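Local structure of beta-L-arabinobiosidase (Bacteroides thetaiotaomicron, 5MQR) at residues 121-126 with 188-193; 801-806 with 819-824; 1047-1052 with 1070-1075. The protein probably hydrolyses beta-L-arabinofuranosidic linkages during the breakdown of complex plant pectin. All blocks are in the same frame, centred on the assembly; numbering follows the deposited sequence.

Interaction 1: 121-126 with 188-193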
loop_
_atom_site.group_PDB
_atom_site.type_symbol
_atom_site.label_atom_id
_atom_site.label_comp_id
_atom_site.label_asym_id
_atom_site.label_seq_id
_atom_site.Cartn_x
_atom_site.Cartn_y
_atom_site.Cartn_z
ATOM N N ILE A 121 -29.431 28.441 -14.250
ATOM C CA ILE A 121 -29.808 29.252 -13.087
ATOM C C ILE A 121 -30.880 28.497 -12.293
ATOM O O ILE A 121 -31.949 28.183 -12.826
ATOM C CB ILE A 121 -30.311 30.659 -13.475
ATOM C CG1 ILE A 121 -29.190 31.471 -14.166
ATOM C CG2 ILE A 121 -30.801 31.428 -12.247
ATOM C CD1 ILE A 121 -29.695 32.618 -15.016
ATOM N N VAL A 122 -30.583 28.190 -11.033
ATOM C CA VAL A 122 -31.479 27.380 -10.191
ATOM C C VAL A 122 -32.164 28.246 -9.117
ATOM O O VAL A 122 -33.301 27.989 -8.769
ATOM C CB VAL A 122 -30.754 26.117 -9.644
ATOM C CG1 VAL A 122 -29.663 26.458 -8.634
ATOM C CG2 VAL A 122 -31.747 25.132 -9.062
ATOM N N PHE A 123 -31.477 29.275 -8.623
ATOM C CA PHE A 123 -32.120 30.361 -7.878
ATOM C C PHE A 123 -31.690 31.695 -8.514
ATOM O O PHE A 123 -30.506 31.991 -8.540
ATOM C CB PHE A 123 -31.761 30.302 -6.402
ATOM C CG PHE A 123 -32.226 29.036 -5.718
ATOM C CD1 PHE A 123 -33.573 28.760 -5.595
ATOM C CD2 PHE A 123 -31.318 28.117 -5.215
ATOM C CE1 PHE A 123 -34.019 27.614 -4.978
ATOM C CE2 PHE A 123 -31.760 26.957 -4.592
ATOM C CZ PHE A 123 -33.116 26.712 -4.475
ATOM N N PRO A 124 -32.648 32.476 -9.062
ATOM C CA PRO A 124 -32.315 33.669 -9.815
ATOM C C PRO A 124 -32.163 34.918 -8.928
ATOM O O PRO A 124 -32.477 34.863 -7.734
ATOM C CB PRO A 124 -33.541 33.826 -10.745
ATOM C CG PRO A 124 -34.678 33.329 -9.951
ATOM C CD PRO A 124 -34.119 32.277 -9.015
ATOM N N PRO A 125 -31.705 36.044 -9.517
ATOM C CA PRO A 125 -31.659 37.334 -8.809
ATOM C C PRO A 125 -32.996 37.678 -8.148
ATOM O O PRO A 125 -34.059 37.448 -8.748
ATOM C CB PRO A 125 -31.352 38.332 -9.927
ATOM C CG PRO A 125 -30.617 37.534 -10.953
ATOM C CD PRO A 125 -31.229 36.168 -10.908
ATOM N N TYR A 126 -32.924 38.213 -6.934
ATOM C CA TYR A 126 -34.101 38.498 -6.112
ATOM C C TYR A 126 -34.097 39.962 -5.712
ATOM O O TYR A 126 -33.073 40.495 -5.324
ATOM C CB TYR A 126 -34.071 37.611 -4.870
ATOM C CG TYR A 126 -35.304 37.665 -3.992
ATOM C CD1 TYR A 126 -35.504 38.726 -3.085
ATOM C CD2 TYR A 126 -36.273 36.640 -4.040
ATOM C CE1 TYR A 126 -36.642 38.783 -2.283
ATOM C CE2 TYR A 126 -37.407 36.685 -3.229
ATOM C CZ TYR A 126 -37.592 37.761 -2.358
ATOM O OH TYR A 126 -38.689 37.815 -1.548
ATOM N N VAL A 188 -34.481 29.675 0.499
ATOM C CA VAL A 188 -35.386 29.105 -0.487
ATOM C C VAL A 188 -34.954 27.693 -0.825
ATOM O O VAL A 188 -33.803 27.320 -0.634
ATOM C CB VAL A 188 -35.473 29.925 -1.798
ATOM C CG1 VAL A 188 -36.072 31.289 -1.519
ATOM C CG2 VAL A 188 -34.113 30.061 -2.487
ATOM N N VAL A 189 -35.912 26.939 -1.341
ATOM C CA VAL A 189 -35.736 25.556 -1.750
ATOM C C VAL A 189 -36.505 25.328 -3.039
ATOM O O VAL A 189 -37.493 26.013 -3.313
ATOM C CB VAL A 189 -36.308 24.544 -0.726
ATOM C CG1 VAL A 189 -35.447 24.468 0.516
ATOM C CG2 VAL A 189 -37.759 24.860 -0.361
ATOM N N ARG A 190 -36.066 24.332 -3.795
ATOM C CA ARG A 190 -36.874 23.753 -4.865
ATOM C C ARG A 190 -36.460 22.315 -5.134
ATOM O O ARG A 190 -35.320 21.939 -4.890
ATOM C CB ARG A 190 -36.779 24.594 -6.139
ATOM C CG ARG A 190 -35.513 24.414 -6.956
ATOM C CD ARG A 190 -35.350 25.548 -7.967
ATOM N NE ARG A 190 -36.543 25.712 -8.791
ATOM C CZ ARG A 190 -36.667 26.581 -9.785
ATOM N NH1 ARG A 190 -35.675 27.399 -10.121
ATOM N NH2 ARG A 190 -37.799 26.625 -10.452
ATOM N N GLU A 191 -37.400 21.519 -5.628
ATOM C CA GLU A 191 -37.129 20.135 -5.913
ATOM C C GLU A 191 -36.420 20.026 -7.250
ATOM O O GLU A 191 -36.756 20.743 -8.189
ATOM C CB GLU A 191 -38.420 19.330 -5.953
ATOM C CG GLU A 191 -38.142 17.840 -6.175
ATOM C CD GLU A 191 -39.291 16.940 -5.786
ATOM O OE1 GLU A 191 -40.359 17.456 -5.380
ATOM O OE2 GLU A 191 -39.123 15.711 -5.888
ATOM N N ILE A 192 -35.434 19.146 -7.314
ATOM C CA ILE A 192 -34.880 18.694 -8.576
ATOM C C ILE A 192 -35.483 17.313 -8.927
ATOM O O ILE A 192 -35.422 16.371 -8.140
ATOM C CB ILE A 192 -33.350 18.641 -8.528
ATOM C CG1 ILE A 192 -32.775 20.056 -8.339
ATOM C CG2 ILE A 192 -32.799 18.004 -9.809
ATOM C CD1 ILE A 192 -31.379 20.059 -7.745
ATOM N N LYS A 193 -36.065 17.212 -10.116
ATOM C CA LYS A 193 -36.772 15.990 -10.542
ATOM C C LYS A 193 -35.905 15.072 -11.394
ATOM O O LYS A 193 -34.876 15.495 -11.923
ATOM C CB LYS A 193 -38.090 16.367 -11.221
ATOM C CG LYS A 193 -39.182 16.670 -10.195
ATOM C CD LYS A 193 -40.073 17.841 -10.580
ATOM C CE LYS A 193 -41.521 17.582 -10.152
ATOM N NZ LYS A 193 -42.440 18.685 -10.556
HETATM O O HOH W 1 -34.378 30.159 -11.708
#

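Interaction 2: 801-806 with 819-824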
loop_
_atom_site.group_PDB
_atom_site.type_symbol
_atom_site.label_atom_id
_atom_site.label_comp_id
_atom_site.label_asym_id
_atom_site.label_seq_id
_atom_site.Cartn_x
_atom_site.Cartn_y
_atom_site.Cartn_z
ATOM N N VAL A 801 23.603 -41.235 16.151
ATOM C CA VAL A 801 24.747 -40.347 15.844
ATOM C C VAL A 801 24.749 -39.902 14.358
ATOM O O VAL A 801 25.062 -38.752 14.041
ATOM C CB VAL A 801 26.115 -41.017 16.217
ATOM C CG1 VAL A 801 27.293 -40.107 15.876
ATOM C CG2 VAL A 801 26.168 -41.395 17.699
ATOM N N GLN A 802 24.368 -40.824 13.478
ATOM C CA GLN A 802 24.335 -40.589 12.028
ATOM C C GLN A 802 23.062 -39.873 11.559
ATOM O O GLN A 802 23.023 -39.447 10.421
ATOM C CB GLN A 802 24.558 -41.895 11.229
ATOM C CG GLN A 802 25.989 -42.366 11.224
ATOM C CD GLN A 802 26.420 -42.876 12.577
ATOM O OE1 GLN A 802 25.713 -43.662 13.209
ATOM N NE2 GLN A 802 27.566 -42.413 13.043
ATOM N N ASP A 803 22.049 -39.741 12.424
ATOM C CA ASP A 803 21.026 -38.692 12.262
ATOM C C ASP A 803 21.480 -37.341 12.805
ATOM O O ASP A 803 20.705 -36.399 12.768
ATOM C CB ASP A 803 19.706 -39.049 12.970
ATOM C CG ASP A 803 18.913 -40.105 12.247
ATOM O OD1 ASP A 803 18.996 -40.229 11.010
ATOM O OD2 ASP A 803 18.161 -40.809 12.933
ATOM N N GLY A 804 22.719 -37.225 13.283
ATOM C CA GLY A 804 23.163 -36.049 14.026
ATOM C C GLY A 804 22.588 -35.926 15.426
ATOM O O GLY A 804 22.609 -34.841 16.005
HETATM N N MSE A 805 22.076 -37.025 15.982
HETATM C CA MSE A 805 21.329 -36.961 17.226
HETATM C C MSE A 805 21.864 -37.934 18.249
HETATM O O MSE A 805 21.127 -38.753 18.811
HETATM C CB MSE A 805 19.830 -37.143 16.965
HETATM C CG MSE A 805 19.323 -36.304 15.798
HETATM SE SE MSE A 805 17.405 -36.620 15.552
HETATM C CE MSE A 805 17.101 -35.328 14.097
ATOM N N GLU A 806 23.152 -37.815 18.545
ATOM C CA GLU A 806 23.759 -38.628 19.600
ATOM C C GLU A 806 23.075 -38.458 20.976
ATOM O O GLU A 806 22.543 -37.389 21.301
ATOM C CB GLU A 806 25.254 -38.325 19.700
ATOM C CG GLU A 806 25.573 -36.956 20.277
ATOM C CD GLU A 806 27.069 -36.661 20.450
ATOM O OE1 GLU A 806 27.945 -37.523 20.114
ATOM O OE2 GLU A 806 27.355 -35.537 20.967
ATOM N N ARG A 819 14.373 -45.809 12.998
ATOM C CA ARG A 819 14.012 -44.498 13.519
ATOM C C ARG A 819 13.109 -43.739 12.526
ATOM O O ARG A 819 13.319 -43.853 11.309
ATOM C CB ARG A 819 15.285 -43.720 13.811
ATOM C CG ARG A 819 16.056 -44.263 15.001
ATOM C CD ARG A 819 17.472 -43.704 15.078
ATOM N NE ARG A 819 17.483 -42.250 15.210
ATOM C CZ ARG A 819 17.308 -41.546 16.336
ATOM N NH1 ARG A 819 17.095 -42.137 17.506
ATOM N NH2 ARG A 819 17.364 -40.212 16.284
ATOM N N PRO A 820 12.100 -42.972 13.024
ATOM C CA PRO A 820 11.241 -42.249 12.062
ATOM C C PRO A 820 11.921 -41.097 11.349
ATOM O O PRO A 820 11.320 -40.549 10.437
ATOM C CB PRO A 820 10.078 -41.733 12.922
ATOM C CG PRO A 820 10.623 -41.702 14.299
ATOM C CD PRO A 820 11.526 -42.905 14.374
ATOM N N THR A 821 13.136 -40.729 11.771
ATOM C CA THR A 821 14.011 -39.857 10.991
ATOM C C THR A 821 14.244 -40.392 9.578
ATOM O O THR A 821 13.649 -39.890 8.609
ATOM C CB THR A 821 15.388 -39.692 11.650
ATOM O OG1 THR A 821 15.887 -40.987 12.025
ATOM C CG2 THR A 821 15.304 -38.779 12.872
ATOM N N ILE A 822 15.098 -41.408 9.464
ATOM C CA ILE A 822 15.564 -41.872 8.148
ATOM C C ILE A 822 14.422 -42.460 7.312
ATOM O O ILE A 822 14.398 -42.279 6.104
ATOM C CB ILE A 822 16.783 -42.831 8.226
ATOM C CG1 ILE A 822 17.237 -43.222 6.813
ATOM C CG2 ILE A 822 16.463 -44.084 9.019
ATOM C CD1 ILE A 822 18.659 -43.744 6.714
ATOM N N ASN A 823 13.459 -43.117 7.952
ATOM C CA ASN A 823 12.290 -43.637 7.225
ATOM C C ASN A 823 11.411 -42.548 6.589
ATOM O O ASN A 823 10.975 -42.717 5.456
ATOM C CB ASN A 823 11.466 -44.587 8.090
ATOM C CG ASN A 823 12.167 -45.914 8.280
ATOM O OD1 ASN A 823 12.253 -46.703 7.330
ATOM N ND2 ASN A 823 12.733 -46.147 9.482
ATOM N N SER A 824 11.170 -41.449 7.297
ATOM C CA SER A 824 10.393 -40.363 6.742
ATOM C C SER A 824 11.199 -39.653 5.654
ATOM O O SER A 824 10.647 -39.242 4.638
ATOM C CB SER A 824 10.012 -39.366 7.837
ATOM O OG SER A 824 9.170 -39.960 8.798
#

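Interaction 3: 1047-1052 with 1070-1075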
loop_
_atom_site.group_PDB
_atom_site.type_symbol
_atom_site.label_atom_id
_atom_site.label_comp_id
_atom_site.label_asym_id
_atom_site.label_seq_id
_atom_site.Cartn_x
_atom_site.Cartn_y
_atom_site.Cartn_z
ATOM N N PRO A 1047 -2.704 -15.532 14.624
ATOM C CA PRO A 1047 -4.087 -15.341 15.055
ATOM C C PRO A 1047 -4.665 -13.995 14.658
ATOM O O PRO A 1047 -3.925 -13.018 14.398
ATOM C CB PRO A 1047 -4.031 -15.451 16.583
ATOM C CG PRO A 1047 -2.595 -15.534 16.959
ATOM C CD PRO A 1047 -1.798 -15.859 15.739
ATOM N N ALA A 1048 -5.989 -13.962 14.615
ATOM C CA ALA A 1048 -6.721 -12.724 14.441
ATOM C C ALA A 1048 -6.370 -11.805 15.610
ATOM O O ALA A 1048 -6.321 -12.251 16.772
ATOM C CB ALA A 1048 -8.237 -12.982 14.388
ATOM N N ASP A 1049 -6.082 -10.547 15.284
ATOM C CA ASP A 1049 -5.777 -9.490 16.275
ATOM C C ASP A 1049 -4.419 -9.597 16.951
ATOM O O ASP A 1049 -4.185 -8.936 17.974
ATOM C CB ASP A 1049 -6.897 -9.335 17.333
ATOM C CG ASP A 1049 -8.225 -9.020 16.707
ATOM O OD1 ASP A 1049 -8.358 -7.876 16.194
ATOM O OD2 ASP A 1049 -9.109 -9.913 16.692
ATOM N N LYS A 1050 -3.519 -10.405 16.400
ATOM C CA LYS A 1050 -2.162 -10.443 16.914
ATOM C C LYS A 1050 -1.426 -9.174 16.469
ATOM O O LYS A 1050 -0.914 -8.445 17.305
ATOM C CB LYS A 1050 -1.437 -11.695 16.417
ATOM C CG LYS A 1050 0.023 -11.826 16.817
ATOM C CD LYS A 1050 0.273 -11.700 18.313
ATOM C CE LYS A 1050 -0.308 -12.860 19.110
ATOM N NZ LYS A 1050 0.060 -12.729 20.559
ATOM N N TRP A 1051 -1.399 -8.939 15.150
ATOM C CA TRP A 1051 -0.701 -7.828 14.516
ATOM C C TRP A 1051 -1.625 -6.977 13.605
ATOM O O TRP A 1051 -2.279 -7.503 12.700
ATOM C CB TRP A 1051 0.467 -8.359 13.663
ATOM C CG TRP A 1051 1.580 -8.984 14.436
ATOM C CD1 TRP A 1051 1.866 -8.826 15.779
ATOM C CD2 TRP A 1051 2.607 -9.830 13.913
ATOM N NE1 TRP A 1051 2.964 -9.567 16.112
ATOM C CE2 TRP A 1051 3.443 -10.187 14.988
ATOM C CE3 TRP A 1051 2.887 -10.343 12.639
ATOM C CZ2 TRP A 1051 4.550 -11.023 14.828
ATOM C CZ3 TRP A 1051 3.975 -11.183 12.483
ATOM C CH2 TRP A 1051 4.803 -11.502 13.575
ATOM N N ASP A 1052 -1.623 -5.660 13.801
ATOM C CA ASP A 1052 -2.410 -4.766 12.956
ATOM C C ASP A 1052 -1.917 -4.737 11.521
ATOM O O ASP A 1052 -2.685 -4.418 10.621
ATOM C CB ASP A 1052 -2.390 -3.339 13.489
ATOM C CG ASP A 1052 -3.173 -3.179 14.761
ATOM O OD1 ASP A 1052 -3.943 -4.092 15.159
ATOM O OD2 ASP A 1052 -3.022 -2.103 15.359
ATOM N N TRP A 1070 -0.737 -7.550 5.136
ATOM C CA TRP A 1070 -1.897 -7.512 5.978
ATOM C C TRP A 1070 -1.950 -6.111 6.555
ATOM O O TRP A 1070 -0.949 -5.599 7.028
ATOM C CB TRP A 1070 -1.766 -8.533 7.110
ATOM C CG TRP A 1070 -2.764 -8.334 8.199
ATOM C CD1 TRP A 1070 -2.508 -7.896 9.453
ATOM C CD2 TRP A 1070 -4.194 -8.512 8.117
ATOM N NE1 TRP A 1070 -3.683 -7.808 10.175
ATOM C CE2 TRP A 1070 -4.729 -8.186 9.382
ATOM C CE3 TRP A 1070 -5.065 -8.935 7.105
ATOM C CZ2 TRP A 1070 -6.109 -8.269 9.675
ATOM C CZ3 TRP A 1070 -6.457 -9.023 7.395
ATOM C CH2 TRP A 1070 -6.954 -8.692 8.671
ATOM N N ASP A 1071 -3.130 -5.502 6.513
ATOM C CA ASP A 1071 -3.303 -4.113 6.970
ATOM C C ASP A 1071 -4.721 -3.997 7.455
ATOM O O ASP A 1071 -5.651 -3.773 6.688
ATOM C CB ASP A 1071 -2.997 -3.132 5.836
ATOM C CG ASP A 1071 -2.715 -1.703 6.323
ATOM O OD1 ASP A 1071 -2.998 -1.364 7.512
ATOM O OD2 ASP A 1071 -2.208 -0.895 5.488
ATOM N N LYS A 1072 -4.883 -4.199 8.748
ATOM C CA LYS A 1072 -6.205 -4.260 9.345
ATOM C C LYS A 1072 -6.997 -2.978 9.153
ATOM O O LYS A 1072 -8.171 -3.032 8.827
ATOM C CB LYS A 1072 -6.083 -4.533 10.831
ATOM C CG LYS A 1072 -7.413 -4.783 11.526
ATOM C CD LYS A 1072 -7.255 -4.618 13.031
ATOM C CE LYS A 1072 -8.613 -4.526 13.711
ATOM N NZ LYS A 1072 -8.505 -3.613 14.885
ATOM N N ASN A 1073 -6.343 -1.852 9.392
ATOM C CA ASN A 1073 -6.987 -0.543 9.366
ATOM C C ASN A 1073 -6.712 0.264 8.097
ATOM O O ASN A 1073 -7.292 1.334 7.924
ATOM C CB ASN A 1073 -6.540 0.268 10.602
ATOM C CG ASN A 1073 -6.918 -0.402 11.908
ATOM O OD1 ASN A 1073 -6.115 -0.493 12.826
ATOM N ND2 ASN A 1073 -8.120 -0.910 11.974
ATOM N N GLY A 1074 -5.807 -0.234 7.246
ATOM C CA GLY A 1074 -5.517 0.348 5.943
ATOM C C GLY A 1074 -4.454 1.420 5.907
ATOM O O GLY A 1074 -4.158 1.943 4.828
ATOM N N ASP A 1075 -3.862 1.740 7.052
ATOM C CA ASP A 1075 -2.993 2.918 7.157
ATOM C C ASP A 1075 -1.491 2.616 7.183
ATOM O O ASP A 1075 -0.689 3.531 7.148
ATOM C CB ASP A 1075 -3.383 3.822 8.342
ATOM C CG ASP A 1075 -3.230 3.138 9.684
ATOM O OD1 ASP A 1075 -3.444 1.894 9.779
ATOM O OD2 ASP A 1075 -2.915 3.860 10.651
HETATM O O HOH W 2 -3.407 -1.764 10.145
#

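Interaction 1: 121-126 with 188-193
The classic beta bulge at Val122 and Phe123, both facing Thr105 in the neighbouring strand 104-110, lies at the outer edge of one four-stranded antiparallel sheet of the N-terminal beta propeller. Strand 186-192 of another four-stranded sheet meets it through Val188 and Arg190. From the bulge the backbone offers a carbonyl to that strand, and the Phe123 ring comes up against it. Val188 lays CG2 over one ring face, a CH-pi contact with CG2 3.7 Å from the centroid of the Phe123 ring. It stands toward the rim: Val188 CG2 is 3.4 Å from Phe123 CD1. A branched valine suits this place because CG2, the branch set between backbone N and carbonyl carbon, reaches the ring without a long side chain. In the ring plane the Phe123 edge abuts the strand backbone, Phe123 CZ lying 3.9 Å from Arg190 N. Arginine has the aliphatic length to pass both neighbours: Arg190 CD is 3.8 Å from Val122 CG2 and 3.9 Å from Phe123 CE1. A bend at chi3 (-53°) then turns the guanidinium so that Arg190 NH1 donates to Val122 O at 2.8 Å, within the guanidinium plane but tilted from the carbonyl plane. Elsewhere Arg190 NH2 bonds Gly199 O, while Tyr169 of strand 163-170 packs against both Phe123 and Val188. The chemistry is thus divided: hydrocarbon joins the two sheets in the interior, and a partly exposed cation satisfies a carbonyl at the bulge, where the regular strand pattern is interrupted.

Interaction 2: 801-806 with 819-824
Arg819, in the N-cap position before helix 820-839, turns its chain at chi3 (60°) to bring NE to Asp803. Arg819 NE donates to Asp803 OD2 at 2.8 Å in a nearly straight bond (172°), part of a salt bridge; OD2 lies in the guanidinium plane, while the carboxylate itself is turned 39° from it. Farther along that edge Arg819 NH2 lies 3.7 Å from the selenium of Met805 (deposited as selenomethionine), whose unbranched, extended chain also packs on Trp942 and Phe949 beyond the contact. Pro820, with no N-H to offer, suits the first turn of a helix, here one of the helices of the MGH1-like glycoside hydrolase domain, consistent with the six-hairpin glycosidase fold. Thr821 then does two jobs. Thr821 OG1 donates to the same Asp803 OD2, though the modelled 2.5 Å is very short and its exact value doubtful; Thr821 CG2 meets Met805 SE at 4.0 Å, tip to tip. Replacing Asp803 by alanine is likely to leave Arg819 NE and Thr821 OG1 without their shared acceptor, and Ser751, which bonds OD1, without its mate. Asn823 ND2 reaches back to Arg819 O at 3.0 Å, approaching from above the carbonyl plane, and Ser824 OG donates to Pro820 O in the carbonyl plane.

Interaction 3: 1047-1052 with 1070-1075
Asp1052 O is held by the backbone of Lys1072, whose N donates at 2.9 Å in an almost straight bond (172°), and it lies 2.8 Å from a water. That water also accepts from Asn1073 N at 3.0 Å and sits beside Asp1071 OD1; the other carboxylate oxygen of Asp1071, OD2, bonds Tyr1077 N. One residue earlier, Trp1051 O receives Trp1070 NE1 at 2.9 Å, in the carbonyl plane and close to the indole plane, though the bond is bent at hydrogen. With CG opposite its backbone N (chi1 166°), Trp1070 carries the N-H of its flat ring to this carbonyl; tryptophan suits the place by combining a broad buried surface with one donor. The Trp1051 indole turns to other partners, bonding Gln665 OE1 through NE1. At the solvent-exposed surface the long Lys1072 crosses two aspartates: Lys1072 NZ is 4.5 Å from Asp1049 OD1 and 4.6 Å from Asp1052 OD1, too far for salt bridges but probably a mild attraction. Asp1049 belongs to a type II beta turn, Pro1047 to Lys1050. Because Trp1070 also pairs with Phe1054 through the backbone, the Lys1072 bond to Asp1052 continues the antiparallel pairing of strands 1053-1061 and 1064-1071 one step past their ends, at the open end of a beta-hairpin in the sheet of the family 65-type C-terminal domain.

In the fold
The three contacts follow one another along the chain and fall in three different family regions: propeller, helical glycoside hydrolase domain and C-terminal beta domain. Interactions 1 and 2 lie on opposite sides of the chain's centre, their centres 88 Å apart. Interaction 3 sits between those extremes, about 13 Å from the chain's centre, with its own centre 49 Å from that of interaction 1 and 41 Å from that of interaction 2. None touches another; even 801-806/819-824 and 1047-1052/1070-1075 keep about 27 Å between nearest atoms. A calcium ion lies about 11 Å from the Phe123 side chain, and a bound HEPES buffer molecule about 10 Å from that of Met805.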